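Local coordinates for putative leucoanthocyanidin reductase 1 (Vitis vinifera, PDB 3I6I), which probably reduces leucoanthocyanidins to flavan-3-ols with NADPH as cofactor, acting in flavonoid biosynthesis as a short-chain dehydrogenase/reductase relative, at residues R12-A18 against R35-L40; I69-M75 against D98-K104. One frame throughout, in Å; residues are numbered along the deposited sequence. Where two conformers were deposited one is given.

Interaction 1: residues R12-A18 against R35-L40; sequences RVLIAGA and RPTYIL. With NDP (NADPH dihydro-nicotinamide-adenine-dinucleotide phosphate), chain B.
Tyr38 and Arg12 form the outer end of this strand pair. The aliphatic part of Arg12, extended from CG to NE, runs past one side of the phenol ring, with Arg12 CD 3.9 Å from Tyr38 CE2, and the guanidinium and ring planes are 29° apart. The hydroxyl sits over a guanidinium face near its rim, too poorly angled for a hydrogen bond; Arg12 NH1 bonds instead to the carbonyl of His82. The ring also presents its edge to the carbonyl oxygen of Val13. On the same face of the sheet, Leu14 meets Tyr38 at about a right angle. Its CG stands anti to the backbone nitrogen (chi1 178°), which brings CD1 over the neighbouring strand, 4.0 Å from Tyr38 CB.

The other face carries Val13, Ile15, Thr37 and Ile39. Ile39 bends back toward the first strand, placing its CD1 4.0 Å from Ile15 CB and 3.7 Å from Ala18 CB, while Ile15 CD1 leans on the methyl of Thr37. Between these two layers the strands are joined in parallel by four nearly straight backbone bonds: Val13 N to Pro36 O, Tyr38 N to Val13 O, Ile15 N to Tyr38 O and Leu40 N to Ile15 O. Beyond the last of them the strands part, and two waters bridge the gap; one accepts from Ala18 N at 2.8 Å, the other from Gly17 N at 2.9 Å. Both lie within bonding distance of Leu40 O, and the first also lies near Ile15 O. Gly17, at positive phi (91°), brings its bare CA within 3.2 Å of NADPH C4B, backbone directly against the adenosine ribose. Strand 13-16, helix 21-32 and strand 37-41 thus make the beta-alpha-beta unit that opens a Rossmann fold, with the glycine-rich loop after its first strand against the dinucleotide.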
loop_
_atom_site.group_PDB
_atom_site.type_symbol
_atom_site.label_atom_id
_atom_site.label_comp_id
_atom_site.label_asym_id
_atom_site.label_seq_id
_atom_site.Cartn_x
_atom_site.Cartn_y
_atom_site.Cartn_z
ATOM N N ARG A 12 -21.754 0.869 1.113
ATOM C CA ARG A 12 -21.237 -0.513 1.045
ATOM C C ARG A 12 -19.886 -0.623 0.331
ATOM O O ARG A 12 -19.690 -0.131 -0.790
ATOM C CB ARG A 12 -22.262 -1.430 0.369
ATOM C CG ARG A 12 -23.528 -1.545 1.128
ATOM C CD ARG A 12 -24.480 -2.472 0.419
ATOM N NE ARG A 12 -25.728 -2.600 1.142
ATOM C CZ ARG A 12 -26.675 -3.474 0.840
ATOM N NH1 ARG A 12 -26.533 -4.298 -0.195
ATOM N NH2 ARG A 12 -27.772 -3.517 1.573
ATOM N N VAL A 13 -18.929 -1.238 1.022
ATOM C CA VAL A 13 -17.540 -1.320 0.552
ATOM C C VAL A 13 -17.256 -2.731 0.068
ATOM O O VAL A 13 -17.578 -3.690 0.780
ATOM C CB VAL A 13 -16.521 -1.019 1.687
ATOM C CG1 VAL A 13 -15.078 -1.077 1.136
ATOM C CG2 VAL A 13 -16.813 0.315 2.349
ATOM N N LEU A 14 -16.701 -2.840 -1.138
ATOM C CA LEU A 14 -16.164 -4.102 -1.672
ATOM C C LEU A 14 -14.649 -4.000 -1.707
ATOM O O LEU A 14 -14.078 -3.084 -2.351
ATOM C CB LEU A 14 -16.667 -4.366 -3.101
ATOM C CG LEU A 14 -16.151 -5.632 -3.786
ATOM C CD1 LEU A 14 -16.612 -6.958 -3.082
ATOM C CD2 LEU A 14 -16.522 -5.658 -5.270
ATOM N N ILE A 15 -13.989 -4.941 -1.054
ATOM C CA ILE A 15 -12.519 -5.023 -1.063
ATOM C C ILE A 15 -12.082 -6.274 -1.812
ATOM O O ILE A 15 -12.507 -7.390 -1.489
ATOM C CB ILE A 15 -11.982 -5.058 0.388
ATOM C CG1 ILE A 15 -12.511 -3.834 1.155
ATOM C CG2 ILE A 15 -10.436 -5.162 0.415
ATOM C CD1 ILE A 15 -11.960 -3.657 2.486
ATOM N N ALA A 16 -11.230 -6.075 -2.801
ATOM C CA ALA A 16 -10.585 -7.160 -3.511
ATOM C C ALA A 16 -9.157 -7.239 -3.020
ATOM O O ALA A 16 -8.465 -6.232 -2.959
ATOM C CB ALA A 16 -10.605 -6.916 -5.016
ATOM N N GLY A 17 -8.722 -8.441 -2.672
ATOM C CA GLY A 17 -7.365 -8.628 -2.133
ATOM C C GLY A 17 -7.275 -8.528 -0.625
ATOM O O GLY A 17 -6.195 -8.276 -0.059
ATOM N N ALA A 18 -8.389 -8.764 0.050
ATOM C CA ALA A 18 -8.423 -8.700 1.519
ATOM C C ALA A 18 -7.536 -9.732 2.266
ATOM O O ALA A 18 -7.244 -9.538 3.449
ATOM C CB ALA A 18 -9.858 -8.772 2.007
ATOM N N ARG A 35 -18.316 -0.006 8.866
ATOM C CA ARG A 35 -18.753 0.124 7.461
ATOM C C ARG A 35 -19.231 -1.240 6.925
ATOM O O ARG A 35 -18.578 -2.260 7.166
ATOM C CB ARG A 35 -17.601 0.588 6.592
ATOM C CG ARG A 35 -17.085 2.017 6.843
ATOM C CD ARG A 35 -15.966 2.358 5.842
ATOM N NE ARG A 35 -15.357 3.693 6.009
ATOM C CZ ARG A 35 -15.886 4.836 5.564
ATOM N NH1 ARG A 35 -17.075 4.851 4.939
ATOM N NH2 ARG A 35 -15.225 5.979 5.731
ATOM N N PRO A 36 -20.369 -1.276 6.193
ATOM C CA PRO A 36 -20.763 -2.578 5.635
ATOM C C PRO A 36 -19.707 -3.024 4.637
ATOM O O PRO A 36 -19.392 -2.276 3.693
ATOM C CB PRO A 36 -22.092 -2.294 4.930
ATOM C CG PRO A 36 -22.508 -0.926 5.372
ATOM C CD PRO A 36 -21.298 -0.197 5.821
ATOM N N THR A 37 -19.141 -4.208 4.858
ATOM C CA THR A 37 -17.939 -4.605 4.169
ATOM C C THR A 37 -18.074 -5.966 3.521
ATOM O O THR A 37 -18.389 -6.939 4.191
ATOM C CB THR A 37 -16.714 -4.604 5.117
ATOM O OG1 THR A 37 -16.554 -3.294 5.673
ATOM C CG2 THR A 37 -15.430 -4.979 4.362
ATOM N N TYR A 38 -17.821 -6.015 2.215
ATOM C CA TYR A 38 -17.948 -7.230 1.422
ATOM C C TYR A 38 -16.556 -7.584 0.942
ATOM O O TYR A 38 -15.810 -6.710 0.509
ATOM C CB TYR A 38 -18.849 -7.009 0.195
ATOM C CG TYR A 38 -20.310 -6.762 0.517
ATOM C CD1 TYR A 38 -21.279 -7.736 0.275
ATOM C CD2 TYR A 38 -20.706 -5.568 1.101
ATOM C CE1 TYR A 38 -22.600 -7.506 0.581
ATOM C CE2 TYR A 38 -22.000 -5.330 1.424
ATOM C CZ TYR A 38 -22.958 -6.292 1.167
ATOM O OH TYR A 38 -24.256 -6.004 1.496
ATOM N N ILE A 39 -16.204 -8.856 1.022
ATOM C CA ILE A 39 -14.851 -9.312 0.746
ATOM C C ILE A 39 -14.894 -10.286 -0.418
ATOM O O ILE A 39 -15.579 -11.316 -0.334
ATOM C CB ILE A 39 -14.281 -10.030 1.995
ATOM C CG1 ILE A 39 -14.148 -9.027 3.173
ATOM C CG2 ILE A 39 -12.971 -10.752 1.695
ATOM C CD1 ILE A 39 -13.327 -7.832 2.886
ATOM N N LEU A 40 -14.164 -9.973 -1.488
ATOM C CA LEU A 40 -14.124 -10.831 -2.659
ATOM C C LEU A 40 -13.197 -12.003 -2.408
ATOM O O LEU A 40 -12.086 -11.802 -1.961
ATOM C CB LEU A 40 -13.658 -10.037 -3.887
ATOM C CG LEU A 40 -13.829 -10.625 -5.296
ATOM C CD1 LEU A 40 -15.317 -10.956 -5.580
ATOM C CD2 LEU A 40 -13.305 -9.595 -6.301
HETATM P PA NDP B . -0.750 -9.664 -1.859
HETATM O O1A NDP B . -0.122 -10.568 -2.892
HETATM O O2A NDP B . -0.287 -9.849 -0.295
HETATM O O5B NDP B . -2.358 -9.712 -1.812
HETATM C C5B NDP B . -3.088 -9.649 -2.997
HETATM C C4B NDP B . -4.523 -9.933 -2.765
HETATM O O4B NDP B . -5.100 -9.762 -4.117
HETATM C C3B NDP B . -4.778 -11.407 -2.357
HETATM O O3B NDP B . -5.915 -11.524 -1.461
HETATM C C2B NDP B . -5.096 -12.083 -3.689
HETATM O O2B NDP B . -5.940 -13.214 -3.472
HETATM C C1B NDP B . -5.909 -10.976 -4.355
HETATM N N9A NDP B . -6.084 -11.086 -5.803
HETATM C C8A NDP B . -5.101 -11.101 -6.703
HETATM N N7A NDP B . -5.634 -11.176 -7.925
HETATM C C5A NDP B . -6.965 -11.191 -7.802
HETATM C C6A NDP B . -8.017 -11.262 -8.718
HETATM N N6A NDP B . -7.774 -11.313 -10.029
HETATM N N1A NDP B . -9.283 -11.268 -8.254
HETATM C C2A NDP B . -9.525 -11.190 -6.947
HETATM N N3A NDP B . -8.545 -11.106 -6.038
HETATM C C4A NDP B . -7.257 -11.120 -6.452
HETATM O O3 NDP B . -0.412 -8.155 -2.270
HETATM P PN NDP B . 0.275 -6.954 -1.398
HETATM O O1N NDP B . -0.360 -6.573 -0.114
HETATM O O2N NDP B . 1.803 -7.331 -1.396
HETATM O O5D NDP B . 0.176 -5.771 -2.536
HETATM C C5D NDP B . -1.003 -4.957 -2.624
HETATM C C4D NDP B . -0.625 -3.610 -3.174
HETATM O O4D NDP B . 0.148 -3.004 -2.101
HETATM C C3D NDP B . 0.254 -3.630 -4.400
HETATM O O3D NDP B . -0.077 -2.505 -5.209
HETATM C C2D NDP B . 1.637 -3.416 -3.815
HETATM O O2D NDP B . 2.403 -2.705 -4.768
HETATM C C1D NDP B . 1.370 -2.499 -2.623
HETATM N N1N NDP B . 2.278 -2.688 -1.435
HETATM C C2N NDP B . 2.812 -1.583 -0.728
HETATM C C3N NDP B . 3.871 -1.742 0.063
HETATM C C7N NDP B . 4.422 -0.539 0.850
HETATM O O7N NDP B . 3.867 0.564 0.793
HETATM N N7N NDP B . 5.456 -0.778 1.640
HETATM C C4N NDP B . 4.521 -3.129 0.187
HETATM C C5N NDP B . 3.523 -4.234 -0.142
HETATM C C6N NDP B . 2.437 -3.976 -0.859
HETATM P P2B NDP B . -5.318 -14.742 -3.784
HETATM O O1X NDP B . -4.261 -15.061 -2.788
HETATM O O2X NDP B . -6.612 -15.666 -3.775
HETATM O O3X NDP B . -4.754 -14.693 -5.262
HETATM O O HOH W 1 -10.834 -9.689 -1.010
HETATM O O HOH W 2 -9.955 -10.759 -3.801
#

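Interaction 2: residues I69-M75 against D98-K104; sequences INEQEAM and DQIALVK. With NDP (NADPH dihydro-nicotinamide-adenine-dinucleotide phosphate), chain B.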
loop_
_atom_site.group_PDB
_atom_site.type_symbol
_atom_site.label_atom_id
_atom_site.label_comp_id
_atom_site.label_asym_id
_atom_site.label_seq_id
_atom_site.Cartn_x
_atom_site.Cartn_y
_atom_site.Cartn_z
ATOM N N ILE A 69 -11.509 -10.383 -10.072
ATOM C CA ILE A 69 -11.676 -9.031 -10.619
ATOM C C ILE A 69 -11.411 -8.931 -12.120
ATOM O O ILE A 69 -11.836 -7.976 -12.729
ATOM C CB ILE A 69 -10.864 -7.934 -9.865
ATOM C CG1 ILE A 69 -9.352 -8.100 -10.056
ATOM C CG2 ILE A 69 -11.269 -7.875 -8.392
ATOM C CD1 ILE A 69 -8.618 -6.829 -9.616
ATOM N N ASN A 70 -10.743 -9.926 -12.702
ATOM C CA ASN A 70 -10.513 -9.970 -14.169
ATOM C C ASN A 70 -11.718 -10.479 -15.017
ATOM O O ASN A 70 -11.642 -10.579 -16.251
ATOM C CB ASN A 70 -9.278 -10.831 -14.484
ATOM C CG ASN A 70 -9.312 -12.169 -13.767
ATOM O OD1 ASN A 70 -9.265 -12.245 -12.543
ATOM N ND2 ASN A 70 -9.422 -13.192 -14.508
ATOM N N GLU A 71 -12.814 -10.820 -14.342
ATOM C CA GLU A 71 -14.006 -11.349 -14.989
ATOM C C GLU A 71 -15.051 -10.252 -15.009
ATOM O O GLU A 71 -15.755 -10.066 -14.020
ATOM C CB GLU A 71 -14.537 -12.516 -14.166
ATOM C CG GLU A 71 -13.645 -13.725 -14.206
ATOM C CD GLU A 71 -14.196 -14.869 -13.373
ATOM O OE1 GLU A 71 -14.581 -14.655 -12.187
ATOM O OE2 GLU A 71 -14.239 -15.980 -13.913
ATOM N N GLN A 72 -15.121 -9.502 -16.101
ATOM C CA GLN A 72 -15.938 -8.263 -16.126
ATOM C C GLN A 72 -17.411 -8.512 -15.839
ATOM O O GLN A 72 -17.987 -7.862 -14.937
ATOM C CB GLN A 72 -15.797 -7.542 -17.465
ATOM C CG GLN A 72 -16.449 -6.148 -17.484
ATOM C CD GLN A 72 -16.421 -5.464 -18.837
ATOM O OE1 GLN A 72 -15.498 -5.641 -19.615
ATOM N NE2 GLN A 72 -17.429 -4.639 -19.100
ATOM N N GLU A 73 -18.025 -9.421 -16.592
ATOM C CA GLU A 73 -19.438 -9.777 -16.374
ATOM C C GLU A 73 -19.724 -10.194 -14.910
ATOM O O GLU A 73 -20.712 -9.753 -14.329
ATOM C CB GLU A 73 -19.913 -10.850 -17.361
ATOM C CG GLU A 73 -21.237 -11.533 -16.995
ATOM C CD GLU A 73 -21.662 -12.679 -17.952
ATOM O OE1 GLU A 73 -22.689 -13.320 -17.664
ATOM O OE2 GLU A 73 -20.987 -12.941 -18.978
ATOM N N ALA A 74 -18.869 -11.043 -14.332
ATOM C CA ALA A 74 -18.998 -11.436 -12.920
ATOM C C ALA A 74 -18.949 -10.230 -11.992
ATOM O O ALA A 74 -19.734 -10.132 -11.040
ATOM C CB ALA A 74 -17.889 -12.461 -12.525
ATOM N N MET A 75 -18.025 -9.307 -12.248
ATOM C CA MET A 75 -17.896 -8.132 -11.378
ATOM C C MET A 75 -19.100 -7.213 -11.512
ATOM O O MET A 75 -19.549 -6.621 -10.516
ATOM C CB MET A 75 -16.628 -7.339 -11.660
ATOM C CG MET A 75 -15.342 -8.052 -11.320
ATOM S SD MET A 75 -15.308 -8.630 -9.593
ATOM C CE MET A 75 -15.544 -10.384 -9.824
ATOM N N ASP A 98 -5.159 -7.014 -13.970
ATOM C CA ASP A 98 -6.439 -7.681 -13.675
ATOM C C ASP A 98 -7.494 -6.641 -13.303
ATOM O O ASP A 98 -8.704 -6.903 -13.328
ATOM C CB ASP A 98 -6.315 -8.681 -12.506
ATOM C CG ASP A 98 -5.507 -9.950 -12.851
ATOM O OD1 ASP A 98 -5.241 -10.218 -14.041
ATOM O OD2 ASP A 98 -5.170 -10.695 -11.890
ATOM N N GLN A 99 -7.041 -5.444 -12.930
ATOM C CA GLN A 99 -7.954 -4.375 -12.582
ATOM C C GLN A 99 -8.679 -3.773 -13.800
ATOM O O GLN A 99 -9.679 -3.074 -13.627
ATOM C CB GLN A 99 -7.209 -3.275 -11.832
ATOM C CG GLN A 99 -6.763 -3.706 -10.458
ATOM C CD GLN A 99 -5.939 -2.662 -9.764
ATOM O OE1 GLN A 99 -6.353 -2.093 -8.731
ATOM N NE2 GLN A 99 -4.785 -2.361 -10.345
ATOM N N ILE A 100 -8.189 -4.034 -15.009
ATOM C CA ILE A 100 -8.770 -3.449 -16.215
ATOM C C ILE A 100 -10.221 -3.874 -16.354
ATOM O O ILE A 100 -11.113 -3.017 -16.550
ATOM C CB ILE A 100 -7.971 -3.786 -17.467
ATOM C CG1 ILE A 100 -6.604 -3.084 -17.444
ATOM C CG2 ILE A 100 -8.734 -3.379 -18.745
ATOM C CD1 ILE A 100 -5.780 -3.369 -18.642
ATOM N N ALA A 101 -10.482 -5.175 -16.235
ATOM C CA ALA A 101 -11.887 -5.660 -16.304
ATOM C C ALA A 101 -12.750 -5.084 -15.182
ATOM O O ALA A 101 -13.916 -4.758 -15.391
ATOM C CB ALA A 101 -11.952 -7.193 -16.283
ATOM N N LEU A 102 -12.186 -4.948 -13.984
ATOM C CA LEU A 102 -12.910 -4.329 -12.881
ATOM C C LEU A 102 -13.313 -2.886 -13.167
ATOM O O LEU A 102 -14.443 -2.487 -12.843
ATOM C CB LEU A 102 -12.090 -4.366 -11.578
ATOM C CG LEU A 102 -12.711 -3.802 -10.310
ATOM C CD1 LEU A 102 -14.047 -4.429 -9.946
ATOM C CD2 LEU A 102 -11.679 -3.892 -9.120
ATOM N N VAL A 103 -12.395 -2.109 -13.741
ATOM C CA VAL A 103 -12.679 -0.722 -14.146
ATOM C C VAL A 103 -13.783 -0.711 -15.208
ATOM O O VAL A 103 -14.746 0.036 -15.089
ATOM C CB VAL A 103 -11.400 0.026 -14.617
ATOM C CG1 VAL A 103 -11.739 1.429 -15.194
ATOM C CG2 VAL A 103 -10.367 0.137 -13.473
ATOM N N LYS A 104 -13.685 -1.557 -16.240
ATOM C CA LYS A 104 -14.751 -1.619 -17.256
ATOM C C LYS A 104 -16.111 -1.967 -16.622
ATOM O O LYS A 104 -17.167 -1.431 -17.015
ATOM C CB LYS A 104 -14.367 -2.601 -18.365
ATOM C CG LYS A 104 -13.154 -2.139 -19.186
ATOM C CD LYS A 104 -13.082 -2.817 -20.555
ATOM C CE LYS A 104 -14.115 -2.252 -21.561
ATOM N NZ LYS A 104 -14.093 -0.728 -21.719
HETATM P PA NDP B . -0.750 -9.664 -1.859
HETATM O O1A NDP B . -0.122 -10.568 -2.892
HETATM O O2A NDP B . -0.287 -9.849 -0.295
HETATM O O5B NDP B . -2.358 -9.712 -1.812
HETATM C C5B NDP B . -3.088 -9.649 -2.997
HETATM C C4B NDP B . -4.523 -9.933 -2.765
HETATM O O4B NDP B . -5.100 -9.762 -4.117
HETATM C C3B NDP B . -4.778 -11.407 -2.357
HETATM O O3B NDP B . -5.915 -11.524 -1.461
HETATM C C2B NDP B . -5.096 -12.083 -3.689
HETATM O O2B NDP B . -5.940 -13.214 -3.472
HETATM C C1B NDP B . -5.909 -10.976 -4.355
HETATM N N9A NDP B . -6.084 -11.086 -5.803
HETATM C C8A NDP B . -5.101 -11.101 -6.703
HETATM N N7A NDP B . -5.634 -11.176 -7.925
HETATM C C5A NDP B . -6.965 -11.191 -7.802
HETATM C C6A NDP B . -8.017 -11.262 -8.718
HETATM N N6A NDP B . -7.774 -11.313 -10.029
HETATM N N1A NDP B . -9.283 -11.268 -8.254
HETATM C C2A NDP B . -9.525 -11.190 -6.947
HETATM N N3A NDP B . -8.545 -11.106 -6.038
HETATM C C4A NDP B . -7.257 -11.120 -6.452
HETATM O O3 NDP B . -0.412 -8.155 -2.270
HETATM P PN NDP B . 0.275 -6.954 -1.398
HETATM O O1N NDP B . -0.360 -6.573 -0.114
HETATM O O2N NDP B . 1.803 -7.331 -1.396
HETATM O O5D NDP B . 0.176 -5.771 -2.536
HETATM C C5D NDP B . -1.003 -4.957 -2.624
HETATM C C4D NDP B . -0.625 -3.610 -3.174
HETATM O O4D NDP B . 0.148 -3.004 -2.101
HETATM C C3D NDP B . 0.254 -3.630 -4.400
HETATM O O3D NDP B . -0.077 -2.505 -5.209
HETATM C C2D NDP B . 1.637 -3.416 -3.815
HETATM O O2D NDP B . 2.403 -2.705 -4.768
HETATM C C1D NDP B . 1.370 -2.499 -2.623
HETATM N N1N NDP B . 2.278 -2.688 -1.435
HETATM C C2N NDP B . 2.812 -1.583 -0.728
HETATM C C3N NDP B . 3.871 -1.742 0.063
HETATM C C7N NDP B . 4.422 -0.539 0.850
HETATM O O7N NDP B . 3.867 0.564 0.793
HETATM N N7N NDP B . 5.456 -0.778 1.640
HETATM C C4N NDP B . 4.521 -3.129 0.187
HETATM C C5N NDP B . 3.523 -4.234 -0.142
HETATM C C6N NDP B . 2.437 -3.976 -0.859
HETATM P P2B NDP B . -5.318 -14.742 -3.784
HETATM O O1X NDP B . -4.261 -15.061 -2.788
HETATM O O2X NDP B . -6.612 -15.666 -3.775
HETATM O O3X NDP B . -4.754 -14.693 -5.262
#
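Asp98 and Ile69 meet beside the amino-bearing edge of the adenine of NADPH, with Asp98 CB 3.9 Å from Ile69 CG1. The carboxylate of Asp98 accepts from the adenine amino group, NADPH N6A to Asp98 OD2 at 3.3 Å, and Asn70 OD1 takes a second bond from the same nitrogen. Ile69 adds its backbone: Ile69 N points almost straight (171°) at NADPH N1A, 3.0 Å away, so the loop reads both the amino group and the ring nitrogen beside it.

Gln99 points its CB away from the loop at 69-71, yet its CG lies alongside Ile69 CD1, the two side chains pointing the same way, while its amide oxygen is held by Ser89 and Ser118. This is the usual place for adenine in a Rossmann fold, a cleft between loops that follow the C-terminal ends of parallel strands, here 63-66 and 86-89.

Ala101 pushes its methyl against the loop backbone, 3.4 Å from Asn70 O, and lets helix 99-109 come close to the start of helix 72-81, whose N-cap is Glu71. Leu102, with CG anti to the backbone nitrogen (chi1 -178°), spreads its two methyls: CD2 reaches Ile69 CG2 and CD1 reaches Met75 CG, 4.1 Å away. Lys104 offers its CB to the Gln72 amide, whose NE2 is bonded to Glu76.

In the fold
Interactions 1 and 2 follow one another along the chain, their centres about 15 Å apart, yet they meet beside the adenine end of NADPH. Leu40 CD2 lies 3.4 Å from Ile69 CG2, and Ala16 CB lies 3.6 Å from that same methyl, so the adenine-binding loop rests on the ends of the two strands. Met75 SD, 4.0 Å from Leu40 CD2, extends this packing into helix 72-81. The cofactor is shared: residues 12-18 approach its ribose, whereas Ile69, Asn70 and Asp98 of interaction 2 hold its adenine. Arg42, just beyond the second strand, and Thr19, just beyond the first segment, also hydrogen-bond to NADPH.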